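Local coordinates for transcriptional regulator AcuR (Rhodobacter sphaeroides 2.4.1, PDB 3BRU), which represses transcription of its own operon as a TetR-family DNA-binding protein, probably by binding two operator sequences in the promoter, at residues Q33-A38 against G65-Y70; L40-E45 against V53-K58; K46-V51 against G138-D143; E83-Y88 against G127-N132; E153-R158 against A184-W189. One frame throughout, in Å; residues are numbered along the deposited sequence.

Interaction 1 of 5, residues Q33-A38 against G65-Y70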
# COMPACT_ATOMS: atom_id res chain seq x y z
N GLN A 33 19.27 12.48 -17.59
CA GLN A 33 17.83 12.27 -17.76
C GLN A 33 17.47 10.84 -18.10
O GLN A 33 16.43 10.39 -17.64
CB GLN A 33 17.07 13.31 -18.61
CG GLN A 33 16.92 13.16 -20.11
CD GLN A 33 16.06 12.02 -20.67
OE1 GLN A 33 16.38 11.53 -21.74
NE2 GLN A 33 14.99 11.63 -20.01
N SER A 34 18.29 10.14 -18.87
CA SER A 34 17.99 8.78 -19.28
C SER A 34 17.96 7.88 -18.05
O SER A 34 17.09 7.00 -17.95
CB SER A 34 19.03 8.22 -20.25
OG SER A 34 19.09 9.00 -21.40
N LEU A 35 18.92 8.09 -17.15
CA LEU A 35 19.05 7.31 -15.91
C LEU A 35 17.83 7.52 -15.03
O LEU A 35 17.18 6.55 -14.63
CB LEU A 35 20.34 7.65 -15.18
CG LEU A 35 21.60 7.07 -15.85
CD1 LEU A 35 22.88 7.57 -15.17
CD2 LEU A 35 21.59 5.52 -16.01
N ILE A 36 17.47 8.79 -14.80
CA ILE A 36 16.30 9.11 -13.99
C ILE A 36 15.01 8.52 -14.59
O ILE A 36 14.22 7.88 -13.86
CB ILE A 36 16.19 10.61 -13.82
CG1 ILE A 36 17.40 11.14 -13.02
CG2 ILE A 36 14.82 11.01 -13.21
CD1 ILE A 36 17.41 10.83 -11.51
N ARG A 37 14.82 8.73 -15.90
CA ARG A 37 13.70 8.16 -16.64
C ARG A 37 13.56 6.65 -16.44
O ARG A 37 12.48 6.16 -16.04
CB ARG A 37 13.85 8.43 -18.14
CG ARG A 37 12.78 7.69 -18.97
CD ARG A 37 11.58 8.58 -19.29
NE ARG A 37 11.11 9.40 -18.16
CZ ARG A 37 9.95 9.22 -17.52
NH1 ARG A 37 9.12 8.25 -17.89
NH2 ARG A 37 9.60 10.04 -16.51
N ALA A 38 14.63 5.92 -16.73
CA ALA A 38 14.64 4.50 -16.59
C ALA A 38 14.40 4.12 -15.13
O ALA A 38 13.77 3.12 -14.86
CB ALA A 38 15.97 3.93 -17.08
N GLY A 65 30.21 3.81 -16.41
CA GLY A 65 31.01 4.93 -15.98
C GLY A 65 30.20 6.21 -15.85
O GLY A 65 30.58 7.08 -15.06
N SER A 66 29.12 6.32 -16.63
CA SER A 66 28.21 7.48 -16.55
C SER A 66 27.27 7.42 -15.33
O SER A 66 26.98 8.43 -14.71
CB SER A 66 27.38 7.64 -17.82
OG SER A 66 28.21 7.86 -18.92
N PHE A 67 26.80 6.22 -15.01
CA PHE A 67 26.08 6.00 -13.79
C PHE A 67 26.92 6.42 -12.58
O PHE A 67 26.45 7.14 -11.71
CB PHE A 67 25.62 4.54 -13.68
CG PHE A 67 24.82 4.27 -12.46
CD1 PHE A 67 23.44 4.42 -12.47
CD2 PHE A 67 25.45 3.92 -11.26
CE1 PHE A 67 22.69 4.19 -11.33
CE2 PHE A 67 24.69 3.69 -10.08
CZ PHE A 67 23.32 3.84 -10.11
N TYR A 68 28.18 5.98 -12.53
CA TYR A 68 29.01 6.26 -11.33
C TYR A 68 29.57 7.67 -11.28
O TYR A 68 29.99 8.13 -10.24
CB TYR A 68 30.07 5.17 -11.04
CG TYR A 68 29.38 3.90 -10.58
CD1 TYR A 68 28.68 3.86 -9.36
CD2 TYR A 68 29.35 2.77 -11.40
CE1 TYR A 68 28.01 2.71 -8.96
CE2 TYR A 68 28.68 1.61 -11.02
CZ TYR A 68 28.02 1.58 -9.79
OH TYR A 68 27.37 0.41 -9.42
N HIS A 69 29.50 8.36 -12.41
CA HIS A 69 29.79 9.78 -12.45
C HIS A 69 28.82 10.55 -11.56
O HIS A 69 29.22 11.48 -10.85
CB HIS A 69 29.68 10.29 -13.89
CG HIS A 69 30.01 11.74 -14.04
ND1 HIS A 69 31.30 12.22 -13.90
CD2 HIS A 69 29.24 12.82 -14.32
CE1 HIS A 69 31.30 13.53 -14.11
NE2 HIS A 69 30.06 13.92 -14.36
N TYR A 70 27.55 10.17 -11.61
CA TYR A 70 26.47 10.88 -10.97
C TYR A 70 26.09 10.28 -9.62
O TYR A 70 25.69 11.01 -8.73
CB TYR A 70 25.26 10.92 -11.90
CG TYR A 70 25.44 11.82 -13.11
CD1 TYR A 70 25.50 13.22 -12.97
CD2 TYR A 70 25.57 11.29 -14.40
CE1 TYR A 70 25.67 14.06 -14.09
CE2 TYR A 70 25.75 12.11 -15.51
CZ TYR A 70 25.79 13.50 -15.35
OH TYR A 70 25.95 14.31 -16.44

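Interaction 2 of 5, residues L40-E45 against V53-K58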
# COMPACT_ATOMS: atom_id res chain seq x y z
N LEU A 40 12.64 5.87 -12.76
CA LEU A 40 11.22 6.14 -12.49
C LEU A 40 10.32 5.11 -13.11
O LEU A 40 9.40 4.63 -12.45
CB LEU A 40 10.78 7.54 -12.94
CG LEU A 40 11.42 8.73 -12.20
CD1 LEU A 40 11.12 10.05 -12.87
CD2 LEU A 40 11.07 8.78 -10.68
N GLU A 41 10.60 4.72 -14.35
CA GLU A 41 9.77 3.73 -15.01
C GLU A 41 9.83 2.37 -14.34
O GLU A 41 8.80 1.76 -14.11
CB GLU A 41 10.12 3.62 -16.50
CG GLU A 41 9.72 4.87 -17.29
CD GLU A 41 10.16 4.83 -18.76
OE1 GLU A 41 10.84 3.83 -19.11
OE2 GLU A 41 9.87 5.79 -19.55
N HIS A 42 11.03 1.92 -14.01
CA HIS A 42 11.25 0.56 -13.51
C HIS A 42 10.81 0.42 -12.07
O HIS A 42 10.24 -0.60 -11.72
CB HIS A 42 12.71 0.14 -13.65
CG HIS A 42 13.10 -0.25 -15.04
ND1 HIS A 42 13.42 -1.55 -15.39
CD2 HIS A 42 13.19 0.48 -16.18
CE1 HIS A 42 13.70 -1.59 -16.68
NE2 HIS A 42 13.59 -0.37 -17.18
N LEU A 43 11.05 1.43 -11.24
CA LEU A 43 10.59 1.39 -9.84
C LEU A 43 9.12 1.70 -9.56
O LEU A 43 8.60 1.33 -8.48
CB LEU A 43 11.43 2.30 -8.96
CG LEU A 43 12.73 1.73 -8.41
CD1 LEU A 43 13.69 1.35 -9.54
CD2 LEU A 43 13.33 2.80 -7.49
N THR A 44 8.46 2.37 -10.50
CA THR A 44 6.99 2.53 -10.42
C THR A 44 6.27 1.25 -10.92
O THR A 44 5.14 0.99 -10.56
CB THR A 44 6.49 3.80 -11.19
OG1 THR A 44 6.84 3.70 -12.57
CG2 THR A 44 7.14 5.07 -10.62
N GLU A 45 6.96 0.46 -11.73
CA GLU A 45 6.38 -0.74 -12.30
C GLU A 45 6.69 -1.96 -11.42
O GLU A 45 5.82 -2.79 -11.17
CB GLU A 45 6.91 -0.94 -13.72
CG GLU A 45 6.34 -2.15 -14.42
CD GLU A 45 6.17 -1.97 -15.93
OE1 GLU A 45 6.71 -0.96 -16.50
OE2 GLU A 45 5.49 -2.86 -16.54
N VAL A 53 21.09 -2.36 -11.03
CA VAL A 53 21.73 -1.33 -11.82
C VAL A 53 21.91 -1.72 -13.28
O VAL A 53 21.72 -0.88 -14.17
CB VAL A 53 23.09 -0.91 -11.18
CG1 VAL A 53 23.92 0.02 -12.10
CG2 VAL A 53 22.85 -0.27 -9.82
N ASP A 54 22.29 -2.96 -13.56
CA ASP A 54 22.46 -3.37 -14.94
C ASP A 54 21.19 -3.24 -15.76
O ASP A 54 21.25 -2.84 -16.91
CB ASP A 54 22.96 -4.81 -15.06
CG ASP A 54 24.39 -4.98 -14.61
OD1 ASP A 54 25.14 -3.96 -14.49
OD2 ASP A 54 24.78 -6.16 -14.38
N GLU A 55 20.06 -3.59 -15.17
CA GLU A 55 18.76 -3.42 -15.85
C GLU A 55 18.48 -1.93 -16.18
O GLU A 55 18.05 -1.61 -17.27
CB GLU A 55 17.64 -4.06 -15.02
CG GLU A 55 16.20 -3.68 -15.39
CD GLU A 55 15.12 -4.43 -14.54
OE1 GLU A 55 15.42 -5.48 -13.90
OE2 GLU A 55 13.93 -3.97 -14.54
N ILE A 56 18.75 -1.04 -15.23
CA ILE A 56 18.65 0.42 -15.44
C ILE A 56 19.55 0.88 -16.60
O ILE A 56 19.10 1.63 -17.46
CB ILE A 56 18.99 1.26 -14.15
CG1 ILE A 56 17.97 1.01 -13.02
CG2 ILE A 56 19.19 2.76 -14.45
CD1 ILE A 56 16.53 1.08 -13.44
N LEU A 57 20.81 0.44 -16.61
CA LEU A 57 21.76 0.85 -17.64
C LEU A 57 21.28 0.42 -19.03
O LEU A 57 21.38 1.19 -20.01
CB LEU A 57 23.15 0.26 -17.37
CG LEU A 57 23.87 0.69 -16.09
CD1 LEU A 57 25.30 0.11 -16.05
CD2 LEU A 57 23.84 2.21 -15.94
N LYS A 58 20.82 -0.83 -19.12
CA LYS A 58 20.32 -1.41 -20.35
C LYS A 58 19.08 -0.67 -20.87
O LYS A 58 18.95 -0.43 -22.05
CB LYS A 58 20.05 -2.91 -20.16
CG LYS A 58 19.61 -3.65 -21.42
CD LYS A 58 19.32 -5.14 -21.14
CE LYS A 58 18.65 -5.81 -22.34
NZ LYS A 58 19.03 -7.26 -22.47

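Interaction 3 of 5, residues K46-V51 against G138-D143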
# COMPACT_ATOMS: atom_id res chain seq x y z
N LYS A 46 7.94 -2.06 -10.97
CA LYS A 46 8.39 -3.16 -10.11
C LYS A 46 8.64 -2.57 -8.71
O LYS A 46 7.70 -2.18 -8.03
CB LYS A 46 9.61 -3.86 -10.69
CG LYS A 46 9.35 -4.37 -12.07
CD LYS A 46 10.13 -5.61 -12.40
CE LYS A 46 11.47 -5.27 -13.04
NZ LYS A 46 12.27 -6.52 -13.21
N GLY A 47 9.87 -2.47 -8.29
CA GLY A 47 10.19 -1.75 -7.09
C GLY A 47 11.69 -1.77 -6.99
O GLY A 47 12.38 -2.29 -7.88
N TYR A 48 12.21 -1.20 -5.90
CA TYR A 48 13.64 -1.11 -5.68
C TYR A 48 14.34 -2.47 -5.56
O TYR A 48 15.33 -2.70 -6.27
CB TYR A 48 13.88 -0.25 -4.45
CG TYR A 48 15.31 -0.01 -4.08
CD1 TYR A 48 15.94 1.16 -4.48
CD2 TYR A 48 16.03 -0.94 -3.31
CE1 TYR A 48 17.26 1.42 -4.11
CE2 TYR A 48 17.36 -0.68 -2.93
CZ TYR A 48 17.95 0.51 -3.33
OH TYR A 48 19.25 0.80 -3.01
N SER A 49 13.83 -3.36 -4.70
CA SER A 49 14.41 -4.72 -4.50
C SER A 49 14.51 -5.59 -5.77
O SER A 49 15.34 -6.47 -5.83
CB SER A 49 13.65 -5.54 -3.44
OG SER A 49 13.31 -4.78 -2.29
N SER A 50 13.64 -5.32 -6.75
CA SER A 50 13.51 -6.11 -7.98
C SER A 50 14.44 -5.64 -9.09
O SER A 50 14.67 -6.33 -10.07
CB SER A 50 12.09 -5.96 -8.50
OG SER A 50 11.37 -7.14 -8.24
N VAL A 51 14.94 -4.42 -8.95
CA VAL A 51 15.58 -3.80 -10.08
C VAL A 51 17.04 -3.52 -9.78
O VAL A 51 17.36 -2.75 -8.87
CB VAL A 51 14.83 -2.49 -10.45
CG1 VAL A 51 15.54 -1.78 -11.57
CG2 VAL A 51 13.39 -2.82 -10.85
N GLY A 138 11.36 -2.49 4.72
CA GLY A 138 12.20 -3.47 5.42
C GLY A 138 13.46 -3.86 4.64
O GLY A 138 14.46 -4.29 5.25
N ALA A 139 13.45 -3.72 3.31
CA ALA A 139 14.60 -4.12 2.49
C ALA A 139 15.45 -2.93 1.99
O ALA A 139 16.40 -3.12 1.22
CB ALA A 139 14.15 -5.00 1.32
N LEU A 140 15.12 -1.72 2.46
CA LEU A 140 15.75 -0.49 2.01
C LEU A 140 16.79 0.01 3.00
O LEU A 140 16.65 -0.22 4.19
CB LEU A 140 14.70 0.61 1.77
CG LEU A 140 13.70 0.33 0.64
CD1 LEU A 140 12.80 1.56 0.46
CD2 LEU A 140 14.37 -0.11 -0.71
N PRO A 141 17.81 0.74 2.51
CA PRO A 141 18.79 1.46 3.36
C PRO A 141 18.04 2.40 4.30
O PRO A 141 17.04 2.98 3.87
CB PRO A 141 19.60 2.29 2.35
CG PRO A 141 19.42 1.60 1.03
CD PRO A 141 18.05 0.97 1.06
N ASP A 142 18.46 2.58 5.54
CA ASP A 142 17.60 3.40 6.43
C ASP A 142 17.43 4.90 6.12
O ASP A 142 16.46 5.50 6.59
CB ASP A 142 17.78 3.10 7.93
CG ASP A 142 16.63 2.17 8.48
OD1 ASP A 142 16.68 0.92 8.29
OD2 ASP A 142 15.66 2.70 9.12
N ASP A 143 18.30 5.48 5.29
CA ASP A 143 18.13 6.84 4.70
C ASP A 143 16.75 7.10 4.05
O ASP A 143 16.21 8.21 4.10
CB ASP A 143 19.17 7.05 3.59
CG ASP A 143 20.41 7.79 4.08
OD1 ASP A 143 20.57 7.92 5.31
OD2 ASP A 143 21.22 8.26 3.24

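Interaction 4 of 5, residues E83-Y88 against G127-N132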
# COMPACT_ATOMS: atom_id res chain seq x y z
N GLU A 83 13.77 12.35 -4.87
CA GLU A 83 13.83 13.81 -5.12
C GLU A 83 13.26 14.20 -6.48
O GLU A 83 12.62 15.24 -6.61
CB GLU A 83 15.24 14.36 -4.95
CG GLU A 83 15.70 14.31 -3.52
CD GLU A 83 17.24 14.42 -3.32
OE1 GLU A 83 18.03 14.18 -4.28
OE2 GLU A 83 17.66 14.76 -2.18
N ALA A 84 13.47 13.37 -7.50
CA ALA A 84 12.95 13.70 -8.84
C ALA A 84 11.43 13.57 -8.89
O ALA A 84 10.74 14.43 -9.47
CB ALA A 84 13.60 12.82 -9.93
N TYR A 85 10.93 12.50 -8.28
CA TYR A 85 9.51 12.19 -8.18
C TYR A 85 8.79 13.25 -7.34
O TYR A 85 7.73 13.74 -7.71
CB TYR A 85 9.31 10.79 -7.62
CG TYR A 85 7.89 10.31 -7.72
CD1 TYR A 85 7.42 9.70 -8.89
CD2 TYR A 85 7.00 10.48 -6.66
CE1 TYR A 85 6.10 9.23 -8.99
CE2 TYR A 85 5.68 10.04 -6.75
CZ TYR A 85 5.24 9.43 -7.92
OH TYR A 85 3.93 9.03 -8.00
N ASP A 86 9.37 13.63 -6.21
CA ASP A 86 8.81 14.76 -5.47
C ASP A 86 8.60 16.03 -6.33
O ASP A 86 7.61 16.73 -6.18
CB ASP A 86 9.68 15.12 -4.27
CG ASP A 86 8.95 16.01 -3.25
OD1 ASP A 86 7.70 16.19 -3.32
OD2 ASP A 86 9.62 16.50 -2.33
N THR A 87 9.55 16.34 -7.20
CA THR A 87 9.50 17.56 -8.01
C THR A 87 8.43 17.47 -9.08
O THR A 87 7.65 18.41 -9.28
CB THR A 87 10.85 17.86 -8.64
OG1 THR A 87 11.75 18.22 -7.59
CG2 THR A 87 10.78 19.04 -9.64
N TYR A 88 8.35 16.31 -9.72
CA TYR A 88 7.46 16.21 -10.84
C TYR A 88 6.03 16.06 -10.38
O TYR A 88 5.11 16.66 -10.98
CB TYR A 88 7.96 15.17 -11.85
CG TYR A 88 9.39 15.57 -12.32
CD1 TYR A 88 9.68 16.93 -12.64
CD2 TYR A 88 10.44 14.63 -12.39
CE1 TYR A 88 10.95 17.34 -13.04
CE2 TYR A 88 11.73 15.03 -12.78
CZ TYR A 88 11.98 16.39 -13.11
OH TYR A 88 13.25 16.80 -13.52
N GLY A 127 2.52 2.41 -10.64
CA GLY A 127 1.90 3.02 -9.48
C GLY A 127 2.68 4.21 -8.97
O GLY A 127 3.38 4.90 -9.73
N CYS A 128 2.55 4.43 -7.67
CA CYS A 128 3.23 5.51 -7.01
C CYS A 128 4.62 5.00 -6.60
O CYS A 128 4.74 3.95 -5.98
CB CYS A 128 2.42 5.98 -5.81
SG CYS A 128 3.21 7.38 -5.03
N LEU A 129 5.65 5.76 -6.94
CA LEU A 129 7.01 5.43 -6.50
C LEU A 129 7.13 5.39 -4.97
O LEU A 129 7.77 4.51 -4.41
CB LEU A 129 8.03 6.45 -7.06
CG LEU A 129 9.43 6.20 -6.53
CD1 LEU A 129 9.99 5.00 -7.24
CD2 LEU A 129 10.34 7.37 -6.72
N VAL A 130 6.50 6.36 -4.32
CA VAL A 130 6.56 6.50 -2.88
C VAL A 130 5.84 5.38 -2.15
O VAL A 130 6.26 4.92 -1.08
CB VAL A 130 6.07 7.92 -2.48
CG1 VAL A 130 5.83 8.03 -0.96
CG2 VAL A 130 7.09 8.96 -2.97
N GLY A 131 4.73 4.95 -2.73
CA GLY A 131 3.99 3.81 -2.19
C GLY A 131 4.76 2.53 -2.41
O GLY A 131 4.86 1.72 -1.48
N ASN A 132 5.28 2.33 -3.63
CA ASN A 132 6.10 1.12 -3.89
C ASN A 132 7.26 1.01 -2.93
O ASN A 132 7.49 -0.06 -2.38
CB ASN A 132 6.67 1.07 -5.31
CG ASN A 132 5.61 0.88 -6.39
OD1 ASN A 132 4.38 0.86 -6.14
ND2 ASN A 132 6.08 0.74 -7.62

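Interaction 5 of 5, residues E153-R158 against A184-W189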
# COMPACT_ATOMS: atom_id res chain seq x y z
N GLU A 153 4.33 13.63 3.88
CA GLU A 153 3.95 14.73 4.73
C GLU A 153 3.79 16.02 3.95
O GLU A 153 2.91 16.81 4.27
CB GLU A 153 4.91 14.87 5.90
CG GLU A 153 4.52 13.90 7.02
CD GLU A 153 5.64 13.69 8.02
OE1 GLU A 153 6.71 14.33 7.86
OE2 GLU A 153 5.47 12.87 8.97
N THR A 154 4.58 16.23 2.91
CA THR A 154 4.37 17.38 2.03
C THR A 154 3.01 17.32 1.35
O THR A 154 2.26 18.31 1.35
CB THR A 154 5.48 17.52 0.95
OG1 THR A 154 6.72 17.74 1.62
CG2 THR A 154 5.22 18.72 -0.03
N TRP A 155 2.69 16.16 0.78
CA TRP A 155 1.42 15.96 0.13
C TRP A 155 0.25 16.20 1.09
O TRP A 155 -0.76 16.85 0.71
CB TRP A 155 1.36 14.57 -0.45
CG TRP A 155 2.37 14.32 -1.54
CD1 TRP A 155 3.12 15.25 -2.24
CD2 TRP A 155 2.72 13.04 -2.10
NE1 TRP A 155 3.92 14.62 -3.17
CE2 TRP A 155 3.69 13.27 -3.11
CE3 TRP A 155 2.29 11.72 -1.84
CZ2 TRP A 155 4.26 12.22 -3.85
CZ3 TRP A 155 2.85 10.67 -2.58
CH2 TRP A 155 3.82 10.93 -3.58
N GLN A 156 0.38 15.68 2.32
CA GLN A 156 -0.60 15.85 3.38
C GLN A 156 -0.79 17.30 3.80
O GLN A 156 -1.91 17.73 3.99
CB GLN A 156 -0.21 14.98 4.60
CG GLN A 156 -0.52 13.51 4.43
CD GLN A 156 0.02 12.61 5.55
OE1 GLN A 156 0.03 11.39 5.41
NE2 GLN A 156 0.48 13.21 6.66
N ARG A 157 0.30 18.05 3.94
CA ARG A 157 0.22 19.49 4.25
C ARG A 157 -0.51 20.29 3.16
O ARG A 157 -1.24 21.25 3.46
CB ARG A 157 1.62 20.07 4.39
CG ARG A 157 2.05 20.34 5.77
CD ARG A 157 3.46 21.01 5.81
NE ARG A 157 4.53 20.02 5.65
CZ ARG A 157 5.35 19.96 4.61
NH1 ARG A 157 5.29 20.87 3.61
NH2 ARG A 157 6.25 18.99 4.57
N ARG A 158 -0.28 19.94 1.90
CA ARG A 158 -0.95 20.66 0.81
C ARG A 158 -2.45 20.37 0.82
O ARG A 158 -3.27 21.26 0.59
CB ARG A 158 -0.34 20.31 -0.54
CG ARG A 158 1.10 20.75 -0.68
CD ARG A 158 1.59 20.50 -2.11
NE ARG A 158 0.96 21.42 -3.06
CZ ARG A 158 1.34 21.60 -4.33
NH1 ARG A 158 2.37 20.92 -4.84
NH2 ARG A 158 0.69 22.49 -5.08
N ALA A 184 -5.89 10.71 6.37
CA ALA A 184 -6.72 9.59 5.94
C ALA A 184 -6.83 9.52 4.41
O ALA A 184 -6.73 8.43 3.87
CB ALA A 184 -8.08 9.61 6.58
N PHE A 185 -6.99 10.67 3.70
CA PHE A 185 -6.93 10.68 2.23
C PHE A 185 -5.67 10.00 1.65
O PHE A 185 -5.78 9.13 0.79
CB PHE A 185 -7.07 12.09 1.60
CG PHE A 185 -7.05 12.06 0.07
CD1 PHE A 185 -8.21 11.84 -0.65
CD2 PHE A 185 -5.85 12.17 -0.63
CE1 PHE A 185 -8.20 11.77 -2.06
CE2 PHE A 185 -5.82 12.08 -2.03
CZ PHE A 185 -7.01 11.89 -2.75
N TRP A 186 -4.48 10.39 2.12
CA TRP A 186 -3.23 9.84 1.57
C TRP A 186 -2.97 8.37 1.94
O TRP A 186 -2.42 7.60 1.11
CB TRP A 186 -2.02 10.77 1.83
CG TRP A 186 -2.11 11.95 0.88
CD1 TRP A 186 -2.61 13.19 1.17
CD2 TRP A 186 -1.81 11.95 -0.52
NE1 TRP A 186 -2.62 13.97 0.02
CE2 TRP A 186 -2.13 13.23 -1.03
CE3 TRP A 186 -1.28 10.98 -1.41
CZ2 TRP A 186 -1.92 13.59 -2.37
CZ3 TRP A 186 -1.10 11.32 -2.75
CH2 TRP A 186 -1.41 12.62 -3.21
N ILE A 187 -3.38 7.97 3.16
CA ILE A 187 -3.39 6.55 3.55
C ILE A 187 -4.26 5.75 2.55
O ILE A 187 -3.83 4.75 1.98
CB ILE A 187 -3.95 6.31 5.00
CG1 ILE A 187 -3.01 6.81 6.10
CG2 ILE A 187 -4.38 4.83 5.18
CD1 ILE A 187 -3.65 6.82 7.51
N GLY A 188 -5.48 6.21 2.32
CA GLY A 188 -6.42 5.47 1.49
C GLY A 188 -6.09 5.48 0.01
O GLY A 188 -6.23 4.44 -0.67
N TRP A 189 -5.64 6.63 -0.47
CA TRP A 189 -5.25 6.78 -1.90
C TRP A 189 -4.06 5.93 -2.33
O TRP A 189 -4.04 5.39 -3.40
CB TRP A 189 -5.01 8.25 -2.20
CG TRP A 189 -4.65 8.55 -3.59
CD1 TRP A 189 -3.45 9.00 -4.03
CD2 TRP A 189 -5.49 8.42 -4.74
NE1 TRP A 189 -3.49 9.19 -5.40
CE2 TRP A 189 -4.73 8.83 -5.86
CE3 TRP A 189 -6.80 7.96 -4.94
CZ2 TRP A 189 -5.25 8.82 -7.17
CZ3 TRP A 189 -7.32 7.96 -6.25
CH2 TRP A 189 -6.54 8.39 -7.34

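Interaction 1 of 5, residues Q33-A38 against G65-Y70
Leu-35 and Phe-67 meet through side chains set by different first torsions. In Leu-35, CG lies opposite the carbonyl carbon (chi1 -73°), and the nearly straight second torsion (chi2 174°) carries CD1 outward in extended line. In Phe-67, CG is anti to the backbone N (chi1 -178°). Both methyls of the leucine meet the phenylalanine. Leu-35 CD1 comes 3.8 Å from Phe-67 CA. The other methyl, Leu-35 CD2, sits at the ring edge, near the ring plane, 4.1 Å from Phe-67 CD1. Leu-35 CD1 also lies 4.2 Å from Ser-66 O, a loose approach to the backbone. The contact is wholly one of van der Waals packing. It joins the first helix of the TetR-type DNA-binding domain, 31-45, to helix 64-70, which falls in the predicted helix-turn-helix and is the recognition helix by analogy with the family. The CA atoms of Leu-35 and Phe-67 are 7.5 Å apart. Helix 53-60 fills in beside them: Leu-35 also packs on Ile-56 and Ala-60, and Phe-67 on Leu-57. Further round the Phe-67 ring, Phe-77 meets it edge-to-face.

Interaction 2 of 5, residues L40-E45 against V53-K58
His-42 of helix 31-45 reaches across to Glu-55 and Ile-56 of helix 53-60. The second of these helices is the first of the predicted helix-turn-helix, so the contact ties that motif to the helix before it in the TetR-type DNA-binding domain. The packed side is apolar. Ile-56 CD1 rests 3.9 Å from His-42 CB, and the two side chains run past each other in opposite directions. Val-51 touches both residues, and Phe-77 of helix 74-97 lies against Ile-56, which is buried. The other side is polar and more open, since His-42 and Glu-55 are both only partly buried. Here His-42 ND1 donates to Glu-55 OE2 over 2.6 Å, short but bent at 145°. Glu-55 gets there with CG anti to its backbone N (chi1 165°) and the chain extended beyond. Lys-46 NZ makes a long, weak ion pair with the same oxygen, a positive charge likely to stabilise the carboxylate as an anion. A leucine in place of His-42 would probably leave Glu-55 OE2 without its N-H donor and the carboxylate less firmly oriented. The ring and carboxylate planes are well out of parallel. Glu-55 OE2 accepts through its anti lone pair and lies only 5° out of the imidazole plane.

Interaction 3 of 5, residues K46-V51 against G138-D143
Tyr-48 packs its ring against Leu-140 and Pro-141, while Ser-49 meets Ala-139 beside it. Leu-140 lies obliquely on the ring, though the exact place of its CD2 methyl is doubtful. Further along the ring, Pro-141 CD lies 4.4 Å from Tyr-48 CE2. At the end of the side chain, Tyr-48 OH is 4.1 Å from Pro-141 CG. Ser-49 OG comes 3.7 Å from Ala-139 CB. CG anti to the backbone N (chi1 -178°) sets the tyrosine ring alongside Leu-140 and Pro-141. Tyr-48 starts a type I beta turn, Tyr-48 to Val-51, closed by Val-51 N donating to Tyr-48 O over 3.2 Å. This turn precedes the predicted helix-turn-helix of the DNA-binding domain, and segment 138-143 belongs to the TetR C-terminal domain. The contact is therefore a bridge between domains. In the next shell Glu-136 fixes the turn, accepting from Tyr-48 N and hydrogen-bonding to Ser-49 OG. Phe-144 meets the tyrosine ring edge-to-face, and Lys-74 makes a cation-pi contact with it. A glycine in place of Tyr-48 would probably open a gap beside Leu-140 and Pro-141 and deprive Lys-74 of its cation-pi partner. Beyond lies the second subunit: Ser-50 OG hydrogen-bonds to Ser-49 OG of that subunit, and Ala-139 packs on its Ser-50.

Interaction 4 of 5, residues E83-Y88 against G127-N132
The Tyr-85 ring carries Leu-129 CB over one face, close above its centre. This CH-pi contact measures 3.8 Å from Leu-129 CB to the ring centroid, 12° off the normal. Val-130 CG2 and Cys-128 SG come in obliquely. Val-130 CG2 is 4.0 Å from Tyr-85 CD2. The sulfur lies beside the phenol end, with Cys-128 SG 5.0 Å from the Tyr-85 ring centroid, a sulfur-aromatic contact. At the root of the side chain, Leu-129 CD2 reaches back to within 3.7 Å of Tyr-85 CB. CG anti to the backbone N (chi1 -170°) carries the tyrosine ring over to helix 129-135. The tyrosine belongs to helix 74-97, the long helix leading from the TetR DNA-binding domain into the C-terminal domain. Cys-128 is the N-cap of the shorter helix, its SG accepting a weak bond from Gly-131 N. Trp-155 of helix 143-167 packs on Tyr-85, Cys-128 and Val-130 together. Leu-40 of helix 31-45 also touches Tyr-85.

Interaction 5 of 5, residues E153-R158 against A184-W189
Helices 143-167 and 178-199 come close where Gln-156 faces Trp-186, their CA atoms 6.8 Å apart. Both belong to the all-helical C-terminal domain of the TetR fold, and the contact is part of its buried core. Trp-186 takes part in every close contact between the two segments. Over one face of its indole lies Trp-155 CB, 4.0 Å from the centroid of the six-membered ring, a CH-pi contact. Trp-155 CE3, placed there by CG anti to the carbonyl carbon (chi1 -64°), sits over that ring too, 3.5 Å from Trp-186 CZ3. The two six-membered rings meet obliquely, planes 38° apart. Phe-185 CD2 lies over the opposite face of Trp-186, so the indole is sandwiched between Trp-155 and Phe-185. Gln-156 runs alongside in the opposite direction, its CG 3.9 Å from Trp-186 CD1. The Gln-156 side chain is extended beyond CG, and its OE1 accepts from Arg-195 of the second subunit, a dimer contact. Phe-89 of helix 74-97 packs on both tryptophans. The buried indole N-H is satisfied nearby: Trp-186 NE1 hydrogen-bonds to Thr-159 OG1, a hydroxyl that also bonds to Trp-155 O, which lies 3.5 Å from Trp-186 NE1.

In the fold
Interactions 1 and 2 share helix 31-45, their centres about 11 Å apart, and together hold both helices of the predicted DNA-binding motif against it. Leu-35 CD2 lies 4.0 Å from Ile-56 CG2 where they touch. Interaction 3 crosses interaction 2 along the chain and joins this domain to the C-terminal one. Interaction 4 is nested inside the loop that interaction 3 closes. It meets interaction 2 through Leu-43 O and Asn-132 ND2, 2.7 Å apart. Interaction 5 lies about 30 Å from interaction 1, centre to centre, on the opposite side of the chain's centre. Trp-155 connects it to interaction 4. A continuous path of packing thus runs from the DNA-binding motif to the C-terminal core.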